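Local coordinates for regulatory protein RecX (Lactobacillus reuteri, PDB 3D5L) that probably modulates the activity of the recombinase RecA and is built largely of consecutive three-helix modules, at residues E160-L165 / K192-S197. Sequence-based numbering, arbitrary orientation.
Sequences ELAKKL and KGFSSS
Phe194 reaches across to helix 155-172 and lays its ring against Leu161, Ala162 and Leu165, within the core of the third three-helix domain of RecX, a helix-turn-helix-like module. Phe194 belongs to the short link between helices 178-191 and 196-202, and its position follows from the way the first of these ends: Gly193, with positive phi, completes a Schellman motif, after which the chain turns and Phe194 points its side chain at the neighbouring helix. With CG anti to the carbonyl carbon (chi1 -65°), the phenyl group extends until CZ stands 4.1 Å from CB of Leu161.

The three helix residues meet different parts of the ring. Ala162 covers one face in a CH-pi contact, its methyl CB lying 4.1 Å from the Phe194 ring centroid and 13° off the normal, slightly displaced toward the CD1-CE1 side. Leu161 approaches the far end of the ring obliquely, through CB rather than its branched tip. Leu165, one turn further along the helix, also comes in obliquely, but with a methyl: CD2 is 3.8 Å from CE2 of Phe194.

That same methyl serves two partners. In Leu165, chi1 (172°) swings CG away from the backbone N, and the bend at chi2 then turns CD2 into the angle between the phenyl ring and the start of the Lys192 side chain. Lys192 contributes only aliphatic carbons here. Leu189 of helix 178-191 touches Ala162, Leu165 and Phe194, and Val198 and Ile202 of helix 196-202 lie on Ala162, so all three helices meet here. At the Lys192 border of this apolar cluster, CD2 of Leu165 packs 3.7 Å from CG of Lys192.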
loop_
_atom_site.group_PDB
_atom_site.type_symbol
_atom_site.label_atom_id
_atom_site.label_comp_id
_atom_site.label_asym_id
_atom_site.label_seq_id
_atom_site.Cartn_x
_atom_site.Cartn_y
_atom_site.Cartn_z
ATOM N N GLU A 160 -11.769 -14.102 23.107
ATOM C CA GLU A 160 -10.583 -14.931 23.185
ATOM C C GLU A 160 -9.344 -14.055 23.409
ATOM O O GLU A 160 -8.536 -14.327 24.307
ATOM C CB GLU A 160 -10.452 -15.740 21.898
ATOM C CG GLU A 160 -9.567 -16.954 22.018
ATOM C CD GLU A 160 -8.175 -16.594 22.456
ATOM O OE1 GLU A 160 -7.568 -15.724 21.795
ATOM O OE2 GLU A 160 -7.690 -17.169 23.458
ATOM N N LEU A 161 -9.207 -13.008 22.596
ATOM C CA LEU A 161 -8.078 -12.083 22.688
ATOM C C LEU A 161 -8.167 -11.188 23.925
ATOM O O LEU A 161 -7.145 -10.756 24.459
ATOM C CB LEU A 161 -8.003 -11.194 21.440
ATOM C CG LEU A 161 -7.782 -11.871 20.085
ATOM C CD1 LEU A 161 -7.667 -10.811 19.018
ATOM C CD2 LEU A 161 -6.522 -12.722 20.113
ATOM N N ALA A 162 -9.392 -10.906 24.361
ATOM C CA ALA A 162 -9.625 -10.063 25.525
ATOM C C ALA A 162 -9.344 -10.798 26.842
ATOM O O ALA A 162 -8.808 -10.203 27.783
ATOM C CB ALA A 162 -11.050 -9.535 25.508
ATOM N N LYS A 163 -9.710 -12.078 26.921
ATOM C CA LYS A 163 -9.444 -12.857 28.134
ATOM C C LYS A 163 -7.930 -12.893 28.331
ATOM O O LYS A 163 -7.426 -12.664 29.434
ATOM C CB LYS A 163 -9.965 -14.294 27.998
ATOM C CG LYS A 163 -11.476 -14.431 27.981
ATOM C CD LYS A 163 -11.908 -15.852 27.581
ATOM C CE LYS A 163 -13.434 -15.952 27.451
ATOM N NZ LYS A 163 -13.910 -17.283 26.957
ATOM N N LYS A 164 -7.216 -13.175 27.244
ATOM C CA LYS A 164 -5.764 -13.246 27.254
ATOM C C LYS A 164 -5.172 -11.924 27.738
ATOM O O LYS A 164 -4.326 -11.899 28.636
ATOM C CB LYS A 164 -5.256 -13.579 25.845
ATOM C CG LYS A 164 -3.759 -13.496 25.668
ATOM C CD LYS A 164 -3.023 -14.568 26.453
ATOM C CE LYS A 164 -1.505 -14.359 26.363
ATOM N NZ LYS A 164 -1.024 -14.262 24.949
ATOM N N LEU A 165 -5.623 -10.827 27.147
ATOM C CA LEU A 165 -5.150 -9.499 27.530
ATOM C C LEU A 165 -5.505 -9.208 28.993
ATOM O O LEU A 165 -4.666 -8.743 29.762
ATOM C CB LEU A 165 -5.784 -8.437 26.624
ATOM C CG LEU A 165 -5.592 -6.949 26.924
ATOM C CD1 LEU A 165 -4.146 -6.553 26.714
ATOM C CD2 LEU A 165 -6.509 -6.129 26.012
ATOM N N LYS A 192 -7.813 -0.584 24.173
ATOM C CA LYS A 192 -7.258 -1.548 23.227
ATOM C C LYS A 192 -8.265 -1.776 22.096
ATOM O O LYS A 192 -7.997 -2.526 21.160
ATOM C CB LYS A 192 -6.948 -2.875 23.916
ATOM C CG LYS A 192 -5.492 -3.313 23.795
ATOM C CD LYS A 192 -4.577 -2.444 24.651
ATOM C CE LYS A 192 -3.100 -2.751 24.413
ATOM N NZ LYS A 192 -2.619 -2.379 23.048
ATOM N N GLY A 193 -9.427 -1.134 22.201
ATOM C CA GLY A 193 -10.437 -1.256 21.166
ATOM C C GLY A 193 -11.598 -2.187 21.449
ATOM O O GLY A 193 -12.429 -2.434 20.564
ATOM N N PHE A 194 -11.669 -2.705 22.672
ATOM C CA PHE A 194 -12.746 -3.615 23.046
ATOM C C PHE A 194 -13.894 -2.851 23.702
ATOM O O PHE A 194 -13.676 -2.043 24.602
ATOM C CB PHE A 194 -12.218 -4.691 24.001
ATOM C CG PHE A 194 -11.197 -5.622 23.382
ATOM C CD1 PHE A 194 -11.596 -6.671 22.557
ATOM C CD2 PHE A 194 -9.842 -5.467 23.653
ATOM C CE1 PHE A 194 -10.662 -7.552 22.021
ATOM C CE2 PHE A 194 -8.902 -6.343 23.120
ATOM C CZ PHE A 194 -9.309 -7.391 22.302
ATOM N N SER A 195 -15.116 -3.110 23.249
ATOM C CA SER A 195 -16.301 -2.443 23.780
ATOM C C SER A 195 -16.596 -2.827 25.231
ATOM O O SER A 195 -16.101 -3.838 25.736
ATOM C CB SER A 195 -17.518 -2.763 22.906
ATOM O OG SER A 195 -17.794 -4.153 22.913
ATOM N N SER A 196 -17.413 -2.010 25.889
ATOM C CA SER A 196 -17.778 -2.223 27.289
ATOM C C SER A 196 -18.387 -3.589 27.552
ATOM O O SER A 196 -18.080 -4.234 28.552
ATOM C CB SER A 196 -18.771 -1.147 27.743
ATOM O OG SER A 196 -18.252 0.156 27.513
ATOM N N SER A 197 -19.255 -4.023 26.651
ATOM C CA SER A 197 -19.934 -5.305 26.791
ATOM C C SER A 197 -19.034 -6.532 26.715
ATOM O O SER A 197 -19.503 -7.654 26.919
ATOM C CB SER A 197 -21.041 -5.416 25.742
ATOM O OG SER A 197 -20.548 -5.071 24.460
#